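Local structure of putative carboxymuconolactone decarboxylase (Burkholderia xenovorans, 2QEU) at residues Q11-Q16 with T42-S47; K15-H20 with M49-L54; L97-L102 with F128-E133. The protein is of unproven function but belongs to the carboxymuconolactone decarboxylase family of the AhpD-like clan and may have peroxiredoxin activity. All coordinates share one frame; numbering follows the deposited sequence.

Contact 1 (Q11-Q16 with T42-S47); sequences QDILKQ and TFDAYS
Ile13 and Leu14 of helix 10-25 pack on Phe43 and Asp44 of helix 40-53 in an all-helical, AhpD-like fold. The two short helical segments run nearly parallel, 12° apart, with their axes 9.9 Å from each other.

The apolar part centres on the branch methyl of Ile13. CG2 stands anti to the backbone N and meets the edge of the Phe43 ring, 3.4 Å from Phe43 CD2. The same methyl lies 3.5 Å from Asp44 CB, so it fits against two consecutive residues. Leu14 adds its CD2, 4.0 Å from Phe43 CE2, and its side chain crosses that of Phe43 at about a right angle. Leu28, Leu35 and Ala36 also touch Phe43.

The polar part belongs mainly to Asp44. Its CG is anti to the backbone N (chi1 -175°), and OD1 is hydrogen-bonded to His17 NE2, one turn on from Ile13.

Within helix 40-53, Ser47 OG lies over one face of the Phe43 ring, offset toward its rim. This hydroxyl donates to Phe43 O at 2.8 Å, and Ser47 N reaches the same oxygen from the opposite face of the carbonyl plane.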
loop_
_atom_site.group_PDB
_atom_site.type_symbol
_atom_site.label_atom_id
_atom_site.label_comp_id
_atom_site.label_asym_id
_atom_site.label_seq_id
_atom_site.Cartn_x
_atom_site.Cartn_y
_atom_site.Cartn_z
ATOM N N GLN B 11 32.838 11.302 -1.385
ATOM C CA GLN B 11 33.424 11.850 -2.618
ATOM C C GLN B 11 33.909 10.764 -3.587
ATOM O O GLN B 11 33.659 10.859 -4.799
ATOM C CB GLN B 11 34.578 12.812 -2.284
ATOM N N ASP B 12 34.591 9.743 -3.056
ATOM C CA ASP B 12 35.136 8.649 -3.886
ATOM C C ASP B 12 34.030 7.733 -4.414
ATOM O O ASP B 12 34.059 7.317 -5.579
ATOM C CB ASP B 12 36.196 7.828 -3.123
ATOM N N ILE B 13 33.055 7.427 -3.559
ATOM C CA ILE B 13 31.902 6.607 -3.972
ATOM C C ILE B 13 31.042 7.323 -5.042
ATOM O O ILE B 13 30.576 6.688 -6.001
ATOM C CB ILE B 13 31.054 6.164 -2.753
ATOM C CG1 ILE B 13 31.859 5.162 -1.904
ATOM C CG2 ILE B 13 29.707 5.542 -3.213
ATOM C CD1 ILE B 13 31.220 4.842 -0.562
ATOM N N LEU B 14 30.864 8.637 -4.894
ATOM C CA LEU B 14 30.170 9.435 -5.909
ATOM C C LEU B 14 30.901 9.394 -7.246
ATOM O O LEU B 14 30.280 9.223 -8.302
ATOM C CB LEU B 14 30.001 10.884 -5.426
ATOM C CG LEU B 14 28.824 11.055 -4.453
ATOM C CD1 LEU B 14 29.083 12.230 -3.523
ATOM C CD2 LEU B 14 27.513 11.212 -5.216
ATOM N N LYS B 15 32.224 9.547 -7.187
ATOM C CA LYS B 15 33.055 9.462 -8.388
ATOM C C LYS B 15 32.872 8.093 -9.066
ATOM O O LYS B 15 32.752 8.014 -10.299
ATOM C CB LYS B 15 34.554 9.745 -8.068
ATOM N N GLN B 16 32.827 7.028 -8.263
ATOM C CA GLN B 16 32.640 5.668 -8.784
ATOM C C GLN B 16 31.385 5.485 -9.657
ATOM O O GLN B 16 31.386 4.697 -10.616
ATOM C CB GLN B 16 32.563 4.657 -7.638
ATOM C CG GLN B 16 33.825 3.860 -7.390
ATOM C CD GLN B 16 33.586 2.694 -6.433
ATOM O OE1 GLN B 16 32.455 2.178 -6.302
ATOM N NE2 GLN B 16 34.651 2.266 -5.766
ATOM N N THR B 42 25.785 2.407 1.907
ATOM C CA THR B 42 24.470 2.038 1.323
ATOM C C THR B 42 24.305 2.584 -0.085
ATOM O O THR B 42 23.868 1.862 -0.975
ATOM C CB THR B 42 23.259 2.421 2.247
ATOM O OG1 THR B 42 23.227 1.502 3.341
ATOM C CG2 THR B 42 21.895 2.384 1.481
ATOM N N PHE B 43 24.705 3.833 -0.302
ATOM C CA PHE B 43 24.631 4.434 -1.615
ATOM C C PHE B 43 25.489 3.629 -2.610
ATOM O O PHE B 43 25.054 3.386 -3.714
ATOM C CB PHE B 43 25.062 5.914 -1.570
ATOM C CG PHE B 43 25.253 6.543 -2.936
ATOM C CD1 PHE B 43 24.170 6.923 -3.710
ATOM C CD2 PHE B 43 26.537 6.760 -3.437
ATOM C CE1 PHE B 43 24.339 7.477 -4.958
ATOM C CE2 PHE B 43 26.716 7.308 -4.690
ATOM C CZ PHE B 43 25.623 7.670 -5.459
ATOM N N ASP B 44 26.679 3.188 -2.191
ATOM C CA ASP B 44 27.592 2.434 -3.078
ATOM C C ASP B 44 26.944 1.102 -3.483
ATOM O O ASP B 44 26.846 0.820 -4.663
ATOM C CB ASP B 44 28.973 2.217 -2.425
ATOM C CG ASP B 44 29.974 1.543 -3.367
ATOM O OD1 ASP B 44 30.018 1.847 -4.590
ATOM O OD2 ASP B 44 30.746 0.717 -2.859
ATOM N N ALA B 45 26.459 0.320 -2.511
ATOM C CA ALA B 45 25.869 -1.005 -2.797
ATOM C C ALA B 45 24.617 -0.871 -3.660
ATOM O O ALA B 45 24.455 -1.567 -4.658
ATOM C CB ALA B 45 25.560 -1.757 -1.520
ATOM N N TYR B 46 23.762 0.069 -3.295
ATOM C CA TYR B 46 22.569 0.407 -4.079
ATOM C C TYR B 46 22.931 0.808 -5.497
ATOM O O TYR B 46 22.284 0.365 -6.437
ATOM C CB TYR B 46 21.771 1.524 -3.418
ATOM C CG TYR B 46 20.564 1.893 -4.216
ATOM C CD1 TYR B 46 19.425 1.089 -4.177
ATOM C CD2 TYR B 46 20.574 2.997 -5.065
ATOM C CE1 TYR B 46 18.328 1.396 -4.925
ATOM C CE2 TYR B 46 19.452 3.319 -5.815
ATOM C CZ TYR B 46 18.341 2.505 -5.745
ATOM O OH TYR B 46 17.220 2.805 -6.467
ATOM N N SER B 47 23.992 1.596 -5.671
ATOM C CA SER B 47 24.374 2.041 -7.029
ATOM C C SER B 47 24.894 0.868 -7.865
ATOM O O SER B 47 24.614 0.783 -9.069
ATOM C CB SER B 47 25.347 3.212 -6.982
ATOM O OG SER B 47 24.732 4.301 -6.298
#

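Contact 2 (K15-H20 with M49-L54); sequences KQHAAH and MRTTML
His20 of helix 10-25 lays its imidazole against Thr51 and Arg50 of helix 40-53. The two helical segments cross at 25°, with their axes 10.9 Å apart. The contact joins two N-terminal helices of the subunit.

His20 has the largest buried area of the contact. Its CG is anti to the backbone N (chi1 167°), which carries the ring across to the other helix. Thr51 sits over one face of that ring. Its OG1 is above the ring centre and 3.5 Å from His20 CG. Thr51 CA makes a CH-pi contact with the same ring, 4.0 Å from the centroid of the His20 ring.

Thr51 is also linked to His17. A water lies in the plane of the His17 ring, 2.6 Å from His17 ND1, and donates to Thr51 OG1 at 2.8 Å. The same hydroxyl is hydrogen-bonded to Ser47 O in its own helix, and the ring of His17 is held at its other nitrogen by Asp44.

Arg50 meets the end of the His20 ring. Its chain is extended from CG to NE, and its CD lies in the ring plane, 3.5 Å from His20 NE2. The ring and guanidinium planes are 63° apart, and His20 NE2 lies at the guanidinium edge. Leu54 CD1 lies over one face of the guanidinium. Arg50 NH1 forms a salt bridge with Asp24, and its NH2 is hydrogen-bonded to a citrate, probably from the crystallisation liquor.

The chemistry is mixed: a ring face met by a hydroxyl and a CA, a water bridge and a buried guanidinium. Asp24 probably offsets much of the charge of Arg50, while the citrate suggests that this arginine borders an anion-accepting pocket.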
loop_
_atom_site.group_PDB
_atom_site.type_symbol
_atom_site.label_atom_id
_atom_site.label_comp_id
_atom_site.label_asym_id
_atom_site.label_seq_id
_atom_site.Cartn_x
_atom_site.Cartn_y
_atom_site.Cartn_z
ATOM N N LYS B 15 32.224 9.547 -7.187
ATOM C CA LYS B 15 33.055 9.462 -8.388
ATOM C C LYS B 15 32.872 8.093 -9.066
ATOM O O LYS B 15 32.752 8.014 -10.299
ATOM C CB LYS B 15 34.554 9.745 -8.068
ATOM N N GLN B 16 32.827 7.028 -8.263
ATOM C CA GLN B 16 32.640 5.668 -8.784
ATOM C C GLN B 16 31.385 5.485 -9.657
ATOM O O GLN B 16 31.386 4.697 -10.616
ATOM C CB GLN B 16 32.563 4.657 -7.638
ATOM C CG GLN B 16 33.825 3.860 -7.390
ATOM C CD GLN B 16 33.586 2.694 -6.433
ATOM O OE1 GLN B 16 32.455 2.178 -6.302
ATOM N NE2 GLN B 16 34.651 2.266 -5.766
ATOM N N HIS B 17 30.306 6.181 -9.311
ATOM C CA HIS B 17 29.019 5.908 -9.936
ATOM C C HIS B 17 28.520 7.060 -10.776
ATOM O O HIS B 17 27.435 6.976 -11.344
ATOM C CB HIS B 17 28.008 5.576 -8.848
ATOM C CG HIS B 17 28.345 4.337 -8.087
ATOM N ND1 HIS B 17 28.335 3.084 -8.672
ATOM C CD2 HIS B 17 28.719 4.146 -6.798
ATOM C CE1 HIS B 17 28.668 2.174 -7.770
ATOM N NE2 HIS B 17 28.893 2.791 -6.623
ATOM N N ALA B 18 29.314 8.120 -10.892
ATOM C CA ALA B 18 28.863 9.320 -11.599
ATOM C C ALA B 18 28.525 9.043 -13.080
ATOM O O ALA B 18 27.516 9.554 -13.603
ATOM C CB ALA B 18 29.900 10.451 -11.476
ATOM N N ALA B 19 29.348 8.228 -13.742
ATOM C CA ALA B 19 29.130 7.889 -15.164
ATOM C C ALA B 19 27.797 7.139 -15.382
ATOM O O ALA B 19 27.084 7.365 -16.371
ATOM C CB ALA B 19 30.299 7.080 -15.699
ATOM N N HIS B 20 27.468 6.250 -14.448
ATOM C CA HIS B 20 26.190 5.542 -14.479
ATOM C C HIS B 20 25.003 6.513 -14.429
ATOM O O HIS B 20 24.095 6.441 -15.265
ATOM C CB HIS B 20 26.076 4.518 -13.327
ATOM C CG HIS B 20 24.684 3.991 -13.139
ATOM N ND1 HIS B 20 24.043 3.224 -14.091
ATOM C CD2 HIS B 20 23.797 4.152 -12.128
ATOM C CE1 HIS B 20 22.827 2.923 -13.667
ATOM N NE2 HIS B 20 22.654 3.468 -12.475
HETATM N N MSE B 49 23.817 -2.213 -7.512
HETATM C CA MSE B 49 22.617 -2.961 -7.839
HETATM C C MSE B 49 21.915 -2.297 -9.008
HETATM O O MSE B 49 21.530 -2.953 -9.984
HETATM C CB MSE B 49 21.673 -3.052 -6.635
HETATM C CG MSE B 49 20.546 -4.072 -6.807
HETATM SE SE MSE B 49 19.458 -4.197 -5.208
HETATM C CE MSE B 49 18.652 -2.467 -5.375
ATOM N N ARG B 50 21.777 -0.978 -8.927
ATOM C CA ARG B 50 21.101 -0.188 -9.972
ATOM C C ARG B 50 21.795 -0.324 -11.320
ATOM O O ARG B 50 21.164 -0.408 -12.364
ATOM C CB ARG B 50 21.145 1.291 -9.579
ATOM C CG ARG B 50 20.099 2.112 -10.220
ATOM C CD ARG B 50 20.279 3.551 -9.860
ATOM N NE ARG B 50 19.104 4.284 -10.291
ATOM C CZ ARG B 50 18.935 4.771 -11.513
ATOM N NH1 ARG B 50 19.890 4.678 -12.437
ATOM N NH2 ARG B 50 17.802 5.374 -11.805
ATOM N N THR B 51 23.118 -0.322 -11.265
ATOM C CA THR B 51 23.945 -0.393 -12.459
ATOM C C THR B 51 23.728 -1.683 -13.224
ATOM O O THR B 51 23.603 -1.643 -14.462
ATOM C CB THR B 51 25.431 -0.194 -12.101
ATOM O OG1 THR B 51 25.553 1.078 -11.454
ATOM C CG2 THR B 51 26.283 -0.255 -13.324
ATOM N N THR B 52 23.659 -2.807 -12.508
ATOM C CA THR B 52 23.355 -4.094 -13.153
ATOM C C THR B 52 21.895 -4.101 -13.657
ATOM O O THR B 52 21.607 -4.452 -14.827
ATOM C CB THR B 52 23.674 -5.309 -12.251
ATOM O OG1 THR B 52 23.336 -6.518 -12.946
ATOM C CG2 THR B 52 22.918 -5.274 -10.982
HETATM N N MSE B 53 20.981 -3.627 -12.817
HETATM C CA MSE B 53 19.564 -3.702 -13.194
HETATM C C MSE B 53 19.229 -2.876 -14.432
HETATM O O MSE B 53 18.416 -3.296 -15.240
HETATM C CB MSE B 53 18.696 -3.249 -12.054
HETATM C CG MSE B 53 18.587 -4.268 -10.944
HETATM SE SE MSE B 53 17.529 -3.446 -9.521
HETATM C CE MSE B 53 17.346 -4.940 -8.355
ATOM N N LEU B 54 19.923 -1.751 -14.609
ATOM C CA LEU B 54 19.637 -0.822 -15.689
ATOM C C LEU B 54 20.708 -0.891 -16.812
ATOM O O LEU B 54 20.838 0.006 -17.658
ATOM C CB LEU B 54 19.478 0.584 -15.096
ATOM C CG LEU B 54 18.136 0.808 -14.435
ATOM C CD1 LEU B 54 18.071 2.098 -13.588
ATOM C CD2 LEU B 54 17.012 0.792 -15.480
HETATM O O HOH W 1 28.081 2.228 -11.084
#

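Contact 3 (L97-L102 with F128-E133); sequences LSVDEL and FAVEFE. With GOL (glycerol), chain M.
Val99 turns CG1 anti to its own N (chi1 178°), which leaves CG2 beside that N and pointing at helix 122-137. Glu133 has CG anti to N as well, and its extended chain carries the carboxylate to the start of helix 99-113. The two side chains cross at about a right angle, with Val99 CG2 3.7 Å from Glu133 CD.

Val99 CG2 also packs against Ala129, near its O and its CB. Leu102, one turn further along, brings its CD2 to 3.3 Å from Ala129 CB. This is tighter than usual for two carbons. Met93 of helix 82-94 borders Val99, and Leu70 and Val73 of helix 65-79 border Leu102.

The polar link runs through solvent. Water accepts from Val99 N at 3.0 Å and donates to Glu133 OE2 at 2.5 Å. The helix-start N-H and the carboxylate are thus joined without direct contact. A glycerol, probably from the crystallisation liquor, sits beside them. Its O3 donates to Glu133 OE1 at 2.8 Å, and its C2 lies 3.6 Å from Val99 CG1.

The helix start itself is closed by two reciprocal bonds. Glu101 N donates to Ser98 OG at an angle of 165°. Ser98 N donates to Glu101 OE1 at 170°, and the oxygen accepts with its anti lone pair. Glu101 OE2 is hydrogen-bonded to Tyr67 OH.

This is a capping box with Ser98 as N-cap, set at the start of helix 99-113 in an all-helical, AhpD-like bundle.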
loop_
_atom_site.group_PDB
_atom_site.type_symbol
_atom_site.label_atom_id
_atom_site.label_comp_id
_atom_site.label_asym_id
_atom_site.label_seq_id
_atom_site.Cartn_x
_atom_site.Cartn_y
_atom_site.Cartn_z
ATOM N N LEU B 97 11.948 5.849 -26.018
ATOM C CA LEU B 97 10.529 5.586 -25.831
ATOM C C LEU B 97 9.701 6.716 -26.425
ATOM O O LEU B 97 10.040 7.868 -26.247
ATOM C CB LEU B 97 10.207 5.490 -24.350
ATOM C CG LEU B 97 8.818 4.878 -24.022
ATOM C CD1 LEU B 97 8.858 3.364 -24.084
ATOM C CD2 LEU B 97 8.279 5.421 -22.669
ATOM N N SER B 98 8.629 6.387 -27.138
ATOM C CA SER B 98 7.694 7.407 -27.619
ATOM C C SER B 98 6.679 7.803 -26.559
ATOM O O SER B 98 6.381 7.032 -25.625
ATOM C CB SER B 98 6.962 6.910 -28.856
ATOM O OG SER B 98 6.010 5.934 -28.524
ATOM N N VAL B 99 6.120 8.998 -26.725
ATOM C CA VAL B 99 5.018 9.435 -25.868
ATOM C C VAL B 99 3.813 8.465 -25.958
ATOM O O VAL B 99 3.217 8.081 -24.954
ATOM C CB VAL B 99 4.584 10.917 -26.113
ATOM C CG1 VAL B 99 3.365 11.270 -25.183
ATOM C CG2 VAL B 99 5.786 11.867 -25.858
ATOM N N ASP B 100 3.492 8.014 -27.166
ATOM C CA ASP B 100 2.416 7.015 -27.286
ATOM C C ASP B 100 2.647 5.772 -26.447
ATOM O O ASP B 100 1.708 5.299 -25.814
ATOM C CB ASP B 100 2.238 6.594 -28.738
ATOM C CG ASP B 100 1.625 7.668 -29.606
ATOM O OD1 ASP B 100 0.993 8.611 -29.080
ATOM O OD2 ASP B 100 1.800 7.572 -30.837
ATOM N N GLU B 101 3.865 5.213 -26.477
ATOM C CA GLU B 101 4.199 4.034 -25.672
ATOM C C GLU B 101 4.119 4.341 -24.169
ATOM O O GLU B 101 3.703 3.515 -23.382
ATOM C CB GLU B 101 5.602 3.502 -25.971
ATOM C CG GLU B 101 5.773 2.886 -27.326
ATOM C CD GLU B 101 7.215 2.493 -27.603
ATOM O OE1 GLU B 101 8.135 3.334 -27.426
ATOM O OE2 GLU B 101 7.414 1.317 -27.931
ATOM N N LEU B 102 4.554 5.536 -23.795
ATOM C CA LEU B 102 4.512 5.963 -22.413
ATOM C C LEU B 102 3.076 5.894 -21.908
ATOM O O LEU B 102 2.783 5.329 -20.848
ATOM C CB LEU B 102 5.026 7.399 -22.287
ATOM C CG LEU B 102 5.057 8.000 -20.866
ATOM C CD1 LEU B 102 6.156 7.293 -20.018
ATOM C CD2 LEU B 102 5.246 9.522 -20.917
ATOM N N PHE B 128 4.627 16.105 -18.590
ATOM C CA PHE B 128 6.042 16.283 -18.873
ATOM C C PHE B 128 6.420 15.794 -20.272
ATOM O O PHE B 128 7.127 16.521 -20.998
ATOM C CB PHE B 128 6.909 15.589 -17.800
ATOM C CG PHE B 128 8.382 15.528 -18.152
ATOM C CD1 PHE B 128 9.207 16.623 -17.982
ATOM C CD2 PHE B 128 8.926 14.370 -18.675
ATOM C CE1 PHE B 128 10.561 16.550 -18.309
ATOM C CE2 PHE B 128 10.236 14.285 -19.002
ATOM C CZ PHE B 128 11.063 15.382 -18.845
ATOM N N ALA B 129 5.966 14.597 -20.631
ATOM C CA ALA B 129 6.398 13.914 -21.859
ATOM C C ALA B 129 6.037 14.729 -23.104
ATOM O O ALA B 129 6.799 14.817 -24.071
ATOM C CB ALA B 129 5.749 12.565 -21.942
ATOM N N VAL B 130 4.844 15.299 -23.084
ATOM C CA VAL B 130 4.376 16.111 -24.224
ATOM C C VAL B 130 5.316 17.292 -24.502
ATOM O O VAL B 130 5.596 17.568 -25.632
ATOM C CB VAL B 130 2.893 16.550 -24.017
ATOM C CG1 VAL B 130 2.467 17.693 -25.018
ATOM C CG2 VAL B 130 1.963 15.272 -24.093
ATOM N N GLU B 131 5.830 17.913 -23.458
ATOM C CA GLU B 131 6.789 18.988 -23.592
ATOM C C GLU B 131 8.181 18.447 -23.909
ATOM O O GLU B 131 8.901 18.981 -24.780
ATOM C CB GLU B 131 6.800 19.886 -22.356
ATOM C CG GLU B 131 5.430 20.509 -21.998
ATOM C CD GLU B 131 4.686 21.127 -23.175
ATOM O OE1 GLU B 131 5.311 21.930 -23.922
ATOM O OE2 GLU B 131 3.476 20.814 -23.354
ATOM N N PHE B 132 8.574 17.365 -23.256
ATOM C CA PHE B 132 9.902 16.808 -23.484
ATOM C C PHE B 132 10.117 16.241 -24.899
ATOM O O PHE B 132 11.220 16.294 -25.431
ATOM C CB PHE B 132 10.245 15.741 -22.426
ATOM C CG PHE B 132 11.710 15.347 -22.434
ATOM C CD1 PHE B 132 12.700 16.291 -22.216
ATOM C CD2 PHE B 132 12.085 14.037 -22.687
ATOM C CE1 PHE B 132 14.012 15.914 -22.198
ATOM C CE2 PHE B 132 13.397 13.654 -22.689
ATOM C CZ PHE B 132 14.372 14.605 -22.478
ATOM N N GLU B 133 9.052 15.750 -25.500
ATOM C CA GLU B 133 9.087 15.254 -26.858
ATOM C C GLU B 133 9.536 16.392 -27.769
ATOM O O GLU B 133 10.351 16.201 -28.675
ATOM C CB GLU B 133 7.681 14.819 -27.263
ATOM C CG GLU B 133 7.619 14.278 -28.687
ATOM C CD GLU B 133 6.258 13.673 -29.044
ATOM O OE1 GLU B 133 5.235 14.316 -28.747
ATOM O OE2 GLU B 133 6.247 12.573 -29.637
HETATM C C1 GOL M . 0.857 11.274 -28.083
HETATM O O1 GOL M . 1.104 11.321 -29.470
HETATM C C2 GOL M . 1.024 12.643 -27.481
HETATM O O2 GOL M . -0.241 13.286 -27.529
HETATM C C3 GOL M . 2.175 13.391 -28.195
HETATM O O3 GOL M . 3.045 12.554 -28.980
HETATM O O HOH W 2 7.555 10.576 -28.786
#

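Overall arrangement
From the N terminus, helix 10-25 supplies the first segment of both contact 1 and contact 2. The chain then passes through helix 30-38 and enters helix 40-53, which runs in nearly the same direction as helix 10-25. Contact 1 closes a loop of 25 residues, and contact 2 a loop of 28. The two loops overlap in a staggered way, so neither lies within the other. The two contacts touch each other where Asp44 of contact 1 meets His17 of contact 2. Contact 3 comes later, in series. It ties helix 99-113 to helix 122-137, on the opposite side of the chain's centre. Its centre is about 25 Å from that of contact 2. Contacts 2 and 3 both touch the fourth subunit.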